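Local atomic coordinates of AmbC (Sorangium cellulosum, PDB entry 5O15), a protein that probably catalyses dehydration of a polyketide intermediate and its subsequent cyclisation to an oxygen heterocycle in ambruticin biosynthesis. Residues L67-A72 with S243-E248; I190-A195 with L218-R223; E198-R203 with G208-L213; A212-A217 with A272-A277. All coordinates share one frame; numbering follows the deposited sequence.

Contact 1: residues L67-A72 with S243-E248; sequences LALAAA and SDVALE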
loop_
_atom_site.group_PDB
_atom_site.type_symbol
_atom_site.label_atom_id
_atom_site.label_comp_id
_atom_site.label_asym_id
_atom_site.label_seq_id
_atom_site.Cartn_x
_atom_site.Cartn_y
_atom_site.Cartn_z
ATOM N N LEU A 67 -7.301 0.327 -3.952
ATOM C CA LEU A 67 -8.468 -0.113 -4.705
ATOM C C LEU A 67 -9.477 -0.808 -3.798
ATOM O O LEU A 67 -10.689 -0.609 -3.944
ATOM C CB LEU A 67 -8.021 -1.006 -5.870
ATOM C CG LEU A 67 -7.304 -0.238 -7.000
ATOM C CD1 LEU A 67 -6.583 -1.184 -7.925
ATOM C CD2 LEU A 67 -8.285 0.649 -7.746
ATOM N N ALA A 68 -9.000 -1.609 -2.852
ATOM C CA ALA A 68 -9.904 -2.259 -1.907
ATOM C C ALA A 68 -10.593 -1.243 -0.998
ATOM O O ALA A 68 -11.781 -1.388 -0.703
ATOM C CB ALA A 68 -9.128 -3.268 -1.071
ATOM N N LEU A 69 -9.864 -0.199 -0.561
ATOM C CA LEU A 69 -10.479 0.868 0.212
ATOM C C LEU A 69 -11.540 1.609 -0.593
ATOM O O LEU A 69 -12.553 2.041 -0.035
ATOM C CB LEU A 69 -9.412 1.842 0.734
ATOM C CG LEU A 69 -8.504 1.280 1.835
ATOM C CD1 LEU A 69 -7.273 2.159 1.968
ATOM C CD2 LEU A 69 -9.222 1.196 3.146
ATOM N N ALA A 70 -11.301 1.809 -1.890
ATOM C CA ALA A 70 -12.304 2.445 -2.737
ATOM C C ALA A 70 -13.554 1.577 -2.833
ATOM O O ALA A 70 -14.683 2.083 -2.790
ATOM C CB ALA A 70 -11.735 2.716 -4.128
ATOM N N ALA A 71 -13.367 0.255 -2.944
ATOM C CA ALA A 71 -14.493 -0.674 -2.971
ATOM C C ALA A 71 -15.250 -0.625 -1.663
ATOM O O ALA A 71 -16.487 -0.625 -1.672
ATOM C CB ALA A 71 -13.987 -2.077 -3.292
ATOM N N ALA A 72 -14.542 -0.578 -0.524
ATOM C CA ALA A 72 -15.224 -0.476 0.757
ATOM C C ALA A 72 -16.116 0.757 0.791
ATOM O O ALA A 72 -17.291 0.684 1.163
ATOM C CB ALA A 72 -14.194 -0.475 1.877
ATOM N N SER A 243 -4.085 -6.681 6.973
ATOM C CA SER A 243 -5.263 -6.907 7.807
ATOM C C SER A 243 -5.738 -5.588 8.392
ATOM O O SER A 243 -4.918 -4.721 8.727
ATOM C CB SER A 243 -4.973 -7.873 8.965
ATOM O OG SER A 243 -4.506 -9.122 8.500
ATOM N N ASP A 244 -7.050 -5.443 8.531
ATOM C CA ASP A 244 -7.656 -4.359 9.270
ATOM C C ASP A 244 -7.150 -2.990 8.831
ATOM O O ASP A 244 -6.567 -2.222 9.620
ATOM C CB ASP A 244 -7.471 -4.551 10.766
ATOM C CG ASP A 244 -8.254 -5.716 11.276
ATOM O OD1 ASP A 244 -9.357 -6.006 10.762
ATOM O OD2 ASP A 244 -7.729 -6.363 12.183
ATOM N N VAL A 245 -7.372 -2.663 7.573
ATOM C CA VAL A 245 -6.946 -1.378 7.008
ATOM C C VAL A 245 -8.170 -0.485 6.903
ATOM O O VAL A 245 -9.148 -0.835 6.204
ATOM C CB VAL A 245 -6.318 -1.549 5.626
ATOM C CG1 VAL A 245 -5.740 -0.225 5.182
ATOM C CG2 VAL A 245 -5.253 -2.614 5.630
ATOM N N ALA A 246 -8.166 0.643 7.591
ATOM C CA ALA A 246 -9.330 1.518 7.579
ATOM C C ALA A 246 -8.841 2.955 7.438
ATOM O O ALA A 246 -7.836 3.366 8.073
ATOM C CB ALA A 246 -10.124 1.393 8.867
ATOM N N LEU A 247 -9.511 3.729 6.592
ATOM C CA LEU A 247 -9.267 5.163 6.483
ATOM C C LEU A 247 -10.240 5.947 7.332
ATOM O O LEU A 247 -11.442 5.638 7.399
ATOM C CB LEU A 247 -9.441 5.706 5.076
ATOM C CG LEU A 247 -8.612 5.076 3.998
ATOM C CD1 LEU A 247 -8.848 5.777 2.668
ATOM C CD2 LEU A 247 -7.142 5.099 4.353
ATOM N N GLU A 248 -9.721 6.999 7.926
ATOM C CA GLU A 248 -10.521 7.998 8.628
ATOM C C GLU A 248 -10.644 9.290 7.845
ATOM O O GLU A 248 -11.619 10.032 8.025
ATOM C CB GLU A 248 -9.887 8.351 9.980
ATOM C CG GLU A 248 -9.632 7.180 10.896
ATOM C CD GLU A 248 -10.888 6.459 11.289
ATOM O OE1 GLU A 248 -11.933 7.127 11.482
ATOM O OE2 GLU A 248 -10.826 5.218 11.404
#

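Contact 2: residues I190-A195 with L218-R223; sequences IYADLA and LQALLR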
loop_
_atom_site.group_PDB
_atom_site.type_symbol
_atom_site.label_atom_id
_atom_site.label_comp_id
_atom_site.label_asym_id
_atom_site.label_seq_id
_atom_site.Cartn_x
_atom_site.Cartn_y
_atom_site.Cartn_z
ATOM N N ILE A 190 8.924 2.453 14.799
ATOM C CA ILE A 190 9.526 3.408 13.884
ATOM C C ILE A 190 8.570 4.573 13.725
ATOM O O ILE A 190 7.380 4.375 13.448
ATOM C CB ILE A 190 9.835 2.767 12.529
ATOM C CG1 ILE A 190 10.765 1.559 12.715
ATOM C CG2 ILE A 190 10.425 3.782 11.589
ATOM C CD1 ILE A 190 12.121 1.890 13.236
ATOM N N TYR A 191 9.074 5.787 13.912
ATOM C CA TYR A 191 8.326 7.013 13.749
ATOM C C TYR A 191 8.876 7.735 12.532
ATOM O O TYR A 191 10.100 7.848 12.390
ATOM C CB TYR A 191 8.458 7.892 15.005
ATOM C CG TYR A 191 7.786 7.248 16.192
ATOM C CD1 TYR A 191 6.423 7.337 16.317
ATOM C CD2 TYR A 191 8.483 6.509 17.134
ATOM C CE1 TYR A 191 5.758 6.735 17.360
ATOM C CE2 TYR A 191 7.816 5.881 18.196
ATOM C CZ TYR A 191 6.453 6.011 18.297
ATOM O OH TYR A 191 5.739 5.404 19.321
ATOM N N ALA A 192 8.020 8.243 11.660
ATOM C CA ALA A 192 8.521 8.857 10.437
ATOM C C ALA A 192 7.639 9.992 9.971
ATOM O O ALA A 192 6.419 9.981 10.170
ATOM C CB ALA A 192 8.685 7.813 9.328
ATOM N N ASP A 193 8.280 10.968 9.310
ATOM C CA ASP A 193 7.604 11.979 8.510
ATOM C C ASP A 193 7.586 11.504 7.066
ATOM O O ASP A 193 8.651 11.251 6.486
ATOM C CB ASP A 193 8.336 13.315 8.619
ATOM C CG ASP A 193 8.216 13.922 9.981
ATOM O OD1 ASP A 193 7.088 14.144 10.453
ATOM O OD2 ASP A 193 9.227 14.260 10.607
ATOM N N LEU A 194 6.383 11.411 6.491
ATOM C CA LEU A 194 6.158 10.934 5.133
ATOM C C LEU A 194 5.615 12.080 4.292
ATOM O O LEU A 194 4.754 12.832 4.740
ATOM C CB LEU A 194 5.137 9.800 5.116
ATOM C CG LEU A 194 5.378 8.638 6.080
ATOM C CD1 LEU A 194 4.301 7.573 5.877
ATOM C CD2 LEU A 194 6.759 8.020 5.952
ATOM N N ALA A 195 6.092 12.209 3.062
ATOM C CA ALA A 195 5.572 13.260 2.197
ATOM C C ALA A 195 5.755 12.856 0.755
ATOM O O ALA A 195 6.830 12.384 0.384
ATOM C CB ALA A 195 6.298 14.595 2.422
ATOM N N LEU A 218 6.162 1.812 4.378
ATOM C CA LEU A 218 6.967 0.617 4.143
ATOM C C LEU A 218 8.433 0.966 3.910
ATOM O O LEU A 218 9.323 0.264 4.400
ATOM C CB LEU A 218 6.422 -0.167 2.947
ATOM C CG LEU A 218 4.940 -0.540 2.993
ATOM C CD1 LEU A 218 4.609 -1.358 1.762
ATOM C CD2 LEU A 218 4.624 -1.255 4.282
ATOM N N GLN A 219 8.704 2.039 3.157
ATOM C CA GLN A 219 10.083 2.483 2.954
ATOM C C GLN A 219 10.753 2.776 4.291
ATOM O O GLN A 219 11.926 2.452 4.487
ATOM C CB GLN A 219 10.107 3.736 2.083
ATOM C CG GLN A 219 9.641 3.553 0.648
ATOM C CD GLN A 219 9.209 4.861 0.041
ATOM O OE1 GLN A 219 9.790 5.908 0.349
ATOM N NE2 GLN A 219 8.166 4.828 -0.799
ATOM N N ALA A 220 10.032 3.438 5.205
ATOM C CA ALA A 220 10.628 3.776 6.493
ATOM C C ALA A 220 10.991 2.516 7.254
ATOM O O ALA A 220 12.077 2.423 7.844
ATOM C CB ALA A 220 9.650 4.635 7.295
ATOM N N LEU A 221 10.083 1.538 7.264
ATOM C CA LEU A 221 10.355 0.262 7.886
ATOM C C LEU A 221 11.572 -0.421 7.266
ATOM O O LEU A 221 12.454 -0.913 7.973
ATOM C CB LEU A 221 9.119 -0.608 7.739
ATOM C CG LEU A 221 9.304 -2.045 8.184
ATOM C CD1 LEU A 221 9.687 -2.093 9.655
ATOM C CD2 LEU A 221 8.054 -2.809 7.970
ATOM N N LEU A 222 11.636 -0.471 5.945
ATOM C CA LEU A 222 12.749 -1.147 5.294
ATOM C C LEU A 222 14.065 -0.425 5.543
ATOM O O LEU A 222 15.096 -1.067 5.738
ATOM C CB LEU A 222 12.477 -1.275 3.801
ATOM C CG LEU A 222 11.345 -2.211 3.408
ATOM C CD1 LEU A 222 11.075 -2.154 1.909
ATOM C CD2 LEU A 222 11.616 -3.636 3.857
ATOM N N ARG A 223 14.067 0.905 5.528
ATOM C CA ARG A 223 15.308 1.608 5.791
ATOM C C ARG A 223 15.785 1.371 7.210
ATOM O O ARG A 223 16.990 1.274 7.456
ATOM C CB ARG A 223 15.156 3.097 5.492
ATOM C CG ARG A 223 15.052 3.358 3.995
ATOM C CD ARG A 223 14.949 4.818 3.628
ATOM N NE ARG A 223 14.876 4.991 2.198
ATOM C CZ ARG A 223 15.887 4.873 1.345
ATOM N NH1 ARG A 223 17.134 4.718 1.756
ATOM N NH2 ARG A 223 15.642 4.921 0.050
#

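Contact 3: residues E198-R203 with G208-L213; sequences EGVSER and GLHPAL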
loop_
_atom_site.group_PDB
_atom_site.type_symbol
_atom_site.label_atom_id
_atom_site.label_comp_id
_atom_site.label_asym_id
_atom_site.label_seq_id
_atom_site.Cartn_x
_atom_site.Cartn_y
_atom_site.Cartn_z
ATOM N N GLU A 198 7.279 16.497 -4.879
ATOM C CA GLU A 198 6.684 17.502 -5.734
ATOM C C GLU A 198 6.220 16.865 -7.034
ATOM O O GLU A 198 6.835 15.923 -7.541
ATOM C CB GLU A 198 7.747 18.575 -6.009
ATOM C CG GLU A 198 7.433 19.583 -7.105
ATOM C CD GLU A 198 8.581 20.572 -7.331
ATOM O OE1 GLU A 198 9.445 20.716 -6.433
ATOM O OE2 GLU A 198 8.628 21.203 -8.411
ATOM N N GLY A 199 5.110 17.373 -7.554
ATOM C CA GLY A 199 4.526 16.858 -8.774
ATOM C C GLY A 199 3.561 15.748 -8.427
ATOM O O GLY A 199 2.358 15.859 -8.674
ATOM N N VAL A 200 4.090 14.693 -7.798
ATOM C CA VAL A 200 3.279 13.558 -7.365
ATOM C C VAL A 200 2.240 14.005 -6.343
ATOM O O VAL A 200 1.100 13.520 -6.326
ATOM C CB VAL A 200 4.224 12.497 -6.778
ATOM C CG1 VAL A 200 3.447 11.328 -6.298
ATOM C CG2 VAL A 200 5.268 12.076 -7.808
ATOM N N SER A 201 2.627 14.930 -5.465
ATOM C CA SER A 201 1.759 15.374 -4.384
ATOM C C SER A 201 0.488 16.037 -4.894
ATOM O O SER A 201 -0.527 16.037 -4.184
ATOM C CB SER A 201 2.528 16.364 -3.510
ATOM O OG SER A 201 2.952 17.474 -4.295
ATOM N N GLU A 202 0.507 16.576 -6.113
ATOM C CA GLU A 202 -0.651 17.322 -6.598
ATOM C C GLU A 202 -1.882 16.445 -6.781
ATOM O O GLU A 202 -3.006 16.954 -6.717
ATOM C CB GLU A 202 -0.303 18.033 -7.904
ATOM C CG GLU A 202 0.707 19.145 -7.726
ATOM C CD GLU A 202 1.003 19.853 -9.022
ATOM O OE1 GLU A 202 1.827 20.790 -9.019
ATOM O OE2 GLU A 202 0.399 19.466 -10.046
ATOM N N ARG A 203 -1.703 15.145 -7.008
ATOM C CA ARG A 203 -2.824 14.232 -7.170
ATOM C C ARG A 203 -3.269 13.597 -5.862
ATOM O O ARG A 203 -4.247 12.851 -5.864
ATOM C CB ARG A 203 -2.466 13.110 -8.149
ATOM C CG ARG A 203 -2.488 13.492 -9.614
ATOM C CD ARG A 203 -2.409 12.244 -10.471
ATOM N NE ARG A 203 -1.248 12.238 -11.363
ATOM C CZ ARG A 203 -1.293 12.424 -12.680
ATOM N NH1 ARG A 203 -2.443 12.639 -13.304
ATOM N NH2 ARG A 203 -0.170 12.390 -13.382
ATOM N N GLY A 208 -7.993 7.905 -2.113
ATOM C CA GLY A 208 -8.304 7.705 -0.715
ATOM C C GLY A 208 -7.041 7.831 0.122
ATOM O O GLY A 208 -6.946 8.675 1.022
ATOM N N LEU A 209 -6.059 6.989 -0.172
ATOM C CA LEU A 209 -4.718 7.109 0.367
ATOM C C LEU A 209 -3.751 6.828 -0.770
ATOM O O LEU A 209 -3.651 5.694 -1.251
ATOM C CB LEU A 209 -4.528 6.165 1.541
ATOM C CG LEU A 209 -3.154 6.231 2.200
ATOM C CD1 LEU A 209 -2.776 7.649 2.639
ATOM C CD2 LEU A 209 -3.104 5.289 3.370
ATOM N N HIS A 210 -3.070 7.880 -1.234
ATOM C CA HIS A 210 -2.224 7.732 -2.390
ATOM C C HIS A 210 -1.286 6.549 -2.161
ATOM O O HIS A 210 -0.590 6.491 -1.132
ATOM C CB HIS A 210 -1.390 9.004 -2.567
ATOM C CG HIS A 210 -0.717 9.111 -3.887
ATOM N ND1 HIS A 210 0.290 8.252 -4.274
ATOM C CD2 HIS A 210 -0.890 9.983 -4.912
ATOM C CE1 HIS A 210 0.733 8.608 -5.470
ATOM N NE2 HIS A 210 0.039 9.662 -5.876
ATOM N N PRO A 211 -1.190 5.624 -3.104
ATOM C CA PRO A 211 -0.345 4.442 -2.883
ATOM C C PRO A 211 1.104 4.737 -2.609
ATOM O O PRO A 211 1.759 3.971 -1.891
ATOM C CB PRO A 211 -0.548 3.648 -4.183
ATOM C CG PRO A 211 -1.933 4.009 -4.609
ATOM C CD PRO A 211 -2.077 5.476 -4.273
ATOM N N ALA A 212 1.641 5.822 -3.168
ATOM C CA ALA A 212 3.034 6.149 -2.881
ATOM C C ALA A 212 3.225 6.675 -1.460
ATOM O O ALA A 212 4.311 6.549 -0.899
ATOM C CB ALA A 212 3.579 7.151 -3.900
ATOM N N LEU A 213 2.172 7.209 -0.857
ATOM C CA LEU A 213 2.248 7.690 0.508
ATOM C C LEU A 213 2.159 6.535 1.500
ATOM O O LEU A 213 2.968 6.445 2.428
ATOM C CB LEU A 213 1.177 8.762 0.718
ATOM C CG LEU A 213 1.166 9.474 2.051
ATOM C CD1 LEU A 213 2.498 10.180 2.334
ATOM C CD2 LEU A 213 0.063 10.462 2.063
HETATM O O HOH W 1 0.253 11.387 -8.045
#

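Contact 4: residues A212-A217 with A272-A277; sequences ALLDAA and ASIELA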
loop_
_atom_site.group_PDB
_atom_site.type_symbol
_atom_site.label_atom_id
_atom_site.label_comp_id
_atom_site.label_asym_id
_atom_site.label_seq_id
_atom_site.Cartn_x
_atom_site.Cartn_y
_atom_site.Cartn_z
ATOM N N ALA A 212 1.641 5.822 -3.168
ATOM C CA ALA A 212 3.034 6.149 -2.881
ATOM C C ALA A 212 3.225 6.675 -1.460
ATOM O O ALA A 212 4.311 6.549 -0.899
ATOM C CB ALA A 212 3.579 7.151 -3.900
ATOM N N LEU A 213 2.172 7.209 -0.857
ATOM C CA LEU A 213 2.248 7.690 0.508
ATOM C C LEU A 213 2.159 6.535 1.500
ATOM O O LEU A 213 2.968 6.445 2.428
ATOM C CB LEU A 213 1.177 8.762 0.718
ATOM C CG LEU A 213 1.166 9.474 2.051
ATOM C CD1 LEU A 213 2.498 10.180 2.334
ATOM C CD2 LEU A 213 0.063 10.462 2.063
ATOM N N LEU A 214 1.233 5.575 1.276
ATOM C CA LEU A 214 1.258 4.394 2.120
ATOM C C LEU A 214 2.562 3.612 1.915
ATOM O O LEU A 214 3.140 3.105 2.881
ATOM C CB LEU A 214 0.024 3.530 1.867
ATOM C CG LEU A 214 -0.041 2.261 2.725
ATOM C CD1 LEU A 214 -0.065 2.611 4.220
ATOM C CD2 LEU A 214 -1.293 1.416 2.370
ATOM N N ASP A 215 3.063 3.550 0.683
ATOM C CA ASP A 215 4.325 2.855 0.457
ATOM C C ASP A 215 5.487 3.500 1.215
ATOM O O ASP A 215 6.427 2.805 1.619
ATOM C CB ASP A 215 4.650 2.783 -1.025
ATOM C CG ASP A 215 5.790 1.848 -1.298
ATOM O OD1 ASP A 215 5.565 0.621 -1.282
ATOM O OD2 ASP A 215 6.924 2.318 -1.524
ATOM N N ALA A 216 5.412 4.805 1.464
ATOM C CA ALA A 216 6.469 5.467 2.229
ATOM C C ALA A 216 6.564 4.933 3.647
ATOM O O ALA A 216 7.654 4.912 4.226
ATOM C CB ALA A 216 6.266 6.982 2.176
ATOM N N ALA A 217 5.443 4.503 4.244
ATOM C CA ALA A 217 5.543 3.862 5.544
ATOM C C ALA A 217 6.355 2.575 5.463
ATOM O O ALA A 217 7.148 2.264 6.368
ATOM C CB ALA A 217 4.164 3.603 6.118
ATOM N N ALA A 272 4.282 -5.858 10.714
ATOM C CA ALA A 272 4.168 -4.621 11.466
ATOM C C ALA A 272 2.736 -4.104 11.370
ATOM O O ALA A 272 1.995 -4.451 10.460
ATOM C CB ALA A 272 5.138 -3.577 10.927
ATOM N N SER A 273 2.376 -3.226 12.305
ATOM C CA SER A 273 1.192 -2.382 12.207
ATOM C C SER A 273 1.617 -0.998 11.742
ATOM O O SER A 273 2.773 -0.584 11.930
ATOM C CB SER A 273 0.472 -2.263 13.565
ATOM O OG SER A 273 1.301 -1.594 14.517
ATOM N N ILE A 274 0.685 -0.273 11.143
ATOM C CA ILE A 274 0.948 1.072 10.638
ATOM C C ILE A 274 -0.153 1.986 11.107
ATOM O O ILE A 274 -1.339 1.687 10.883
ATOM C CB ILE A 274 1.027 1.117 9.102
ATOM C CG1 ILE A 274 2.118 0.194 8.585
ATOM C CG2 ILE A 274 1.214 2.551 8.601
ATOM C CD1 ILE A 274 2.106 -0.006 7.081
ATOM N N GLU A 275 0.206 3.113 11.694
ATOM C CA GLU A 275 -0.747 4.139 12.067
ATOM C C GLU A 275 -0.294 5.451 11.455
ATOM O O GLU A 275 0.890 5.790 11.538
ATOM C CB GLU A 275 -0.854 4.276 13.576
ATOM C CG GLU A 275 -1.329 3.032 14.303
ATOM C CD GLU A 275 -0.903 3.157 15.738
ATOM O OE1 GLU A 275 -1.402 4.076 16.422
ATOM O OE2 GLU A 275 0.029 2.423 16.153
ATOM N N LEU A 276 -1.226 6.200 10.881
ATOM C CA LEU A 276 -0.931 7.446 10.181
ATOM C C LEU A 276 -1.758 8.580 10.758
ATOM O O LEU A 276 -2.962 8.428 10.986
ATOM C CB LEU A 276 -1.232 7.285 8.689
ATOM C CG LEU A 276 -0.503 6.126 8.010
ATOM C CD1 LEU A 276 -0.950 5.941 6.580
ATOM C CD2 LEU A 276 1.011 6.316 8.045
ATOM N N ALA A 277 -1.103 9.720 10.960
ATOM C CA ALA A 277 -1.700 10.921 11.499
ATOM C C ALA A 277 -1.462 12.105 10.573
ATOM O O ALA A 277 -0.401 12.232 9.955
ATOM C CB ALA A 277 -1.116 11.225 12.881
#

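Contact 1: residues L67-A72 with S243-E248
L69 meets V245 and L247 from the helix, and the tight, buried part of the contact lies between L69 and V245. L69 leaves the helix toward the strand. Both of its methyls touch L247, and CD2 also meets V245. CD2 of L69 sits 3.7 Å from the backbone O of V245, a packing contact. It reaches CG1 of V245 more loosely, at 4.3 Å. In L69, CG lies beside the backbone N and anti to the carbonyl carbon (chi1 -70°), and this sends the branch across the gap between V245 and L247. The O of V245 is already taken up by the hydroxyl of S79. A246 is buried too, with its methyl turned from the helix.

Exposure rises toward L247 and E248. CD1 of L69 packs on CD2 of L247 at 3.8 Å, with the two side chains slanting across each other. L247 is partly exposed and was modelled in two conformers, so this fit describes one of them. E248, exposed beyond the strand end, pairs with R286 instead. Toward the start of the segment, D244 and V245 both face V80 in a G1 beta bulge.

The helix and strand axes come within 9.5 Å and cross at -66°. Helix 61-75 thus packs against strand 236-247, which pairs with strand 79-85. This joins parts of the two hotdog-family regions, as befits a double hotdog fold.

Contact 2: residues I190-A195 with L218-R223
A192 and A220 face each other almost head on. Their methyls meet tip to tip, CB of A192 lying 3.9 Å from CB of A220. Each CB points toward the other segment, and because both side chains are single methyls the strand and helix can come close. The CA atoms of A192 and A220 are 6.8 Å apart.

I190, two residues earlier on the same strand face, approaches from the side. Its CG2 stands 4.4 Å from CB of A220 and 4.3 Å from the backbone O of A220. CG1 lies beside the backbone N (chi1 -58°), which leaves CG2 as the branch turned to A220. I190 was modelled in two conformers, and this describes one of them. Its side chain also touches A224, one turn further along the helix.

This is hotdog packing: helix 211-225 is the sausage, and the antiparallel strands form the bun around it. Strand 189-195 contributes alternate residues to the inner face, where I190 and A192 sit.

L194 continues that row, but it leans along the helix to L213, A216 and A217. Y191 points away from the helix, and its hydroxyl bonds to R258. D193 forms a salt bridge with R256, and its second carboxylate oxygen takes a hydrogen bond from W152. On the helix, polar groups hold positions beside the alanine. The side-chain O of Q219 accepts from the backbone N of G179, while R223 makes a salt bridge to D170.

Contact 3: residues E198-R203 with G208-L213
The imidazole of H210 is met by V200, whose CG1 comes in obliquely. CG1 of V200 lies 3.8 Å from NE2 of H210, and the two side chains cross at about a right angle. Near the ring plane, the edge at CD2 faces the backbone C of R203. A212 N donates to ND1 of H210 at 3.0 Å, only 2° out of the ring plane. A water, also at the ring edge, sits 2.8 Å from NE2 of H210 and donates to O of V200 at 2.9 Å. The same water lies in plane at the edge of the R203 guanidinium. It links loop and ring, and both ring nitrogens are engaged, which limits rotation of the imidazole.

With chi1 at -166°, the imidazole swings back over the first turn, which brings ND1 to A212 N. H210 stands at the N-cap of helix 211-225, and this is a capping bond.

The rings of W47 and F207 also meet H210. The 198-203 loop follows strand 189-195. Just before the helix, the backbone N atoms of G208 and L209 bind E66 on helix 61-75, and L209 and L213 rest on L255 of strand 254-261.

Contact 4: residues A212-A217 with A272-A277
Apolar contacts carry the meeting of A217 and L214 with I274 and L276. The closest is a methyl pair: CB of A217 lies 4.0 Å from CG2 of I274. A217 points its methyl toward the strand, and the CA atoms of A217 and I274 are 7.4 Å apart. L214 sets out at an angle to the strand and reaches it with one branch. An extended chi1 (-180°) with chi2 near 60° carries CD1 toward the strand. There CD1 of L214 stands 4.2 Å from CD1 of L276, and the two side chains cross at about a right angle. The same CD1 of L214 is 4.4 Å from CD1 of I274, so it lies against both strand residues. These are ordinary van der Waals distances, and all four residues are buried.

Polar groups stay off this interface. On the helix, A216 N is shared weakly between the backbone O atoms of A212 and L213. D215 bonds to Q219 one turn on. On the strand, E275 makes a salt bridge to R258 and accepts a hydrogen bond from W147.

The axes approach to 10.1 Å and cross at 126°. This is the central helix of a hotdog lying on its sheet. D215 and Q219 on it fit the D-x-x-x-Q/H motif of polyketide synthase dehydratases, whose aspartate is catalytic in relatives, so D215 probably has that role here.

Contacts 2, 3 and 4 all hold helix 211-225. Contact 3 fixes its start, contact 4 rests its first turns on strand 269-277, and contact 2 sets a later turn against strand 189-195. L194 joins contacts 2 and 4 by touching A216 and A217. Contact 1 uses the other helix, 61-75, and reaches contact 3 where L247 packs on G208 and L209. Contacts 2 and 4 are buried and apolar: contact 2 centres on an alanine pair, while contact 4 mixes A217 with leucine and isoleucine branches. Contact 1 turns on L69 and is mostly buried, but one end opens outward. Contact 3 is only partly buried, and there water and a capping bond join the packing.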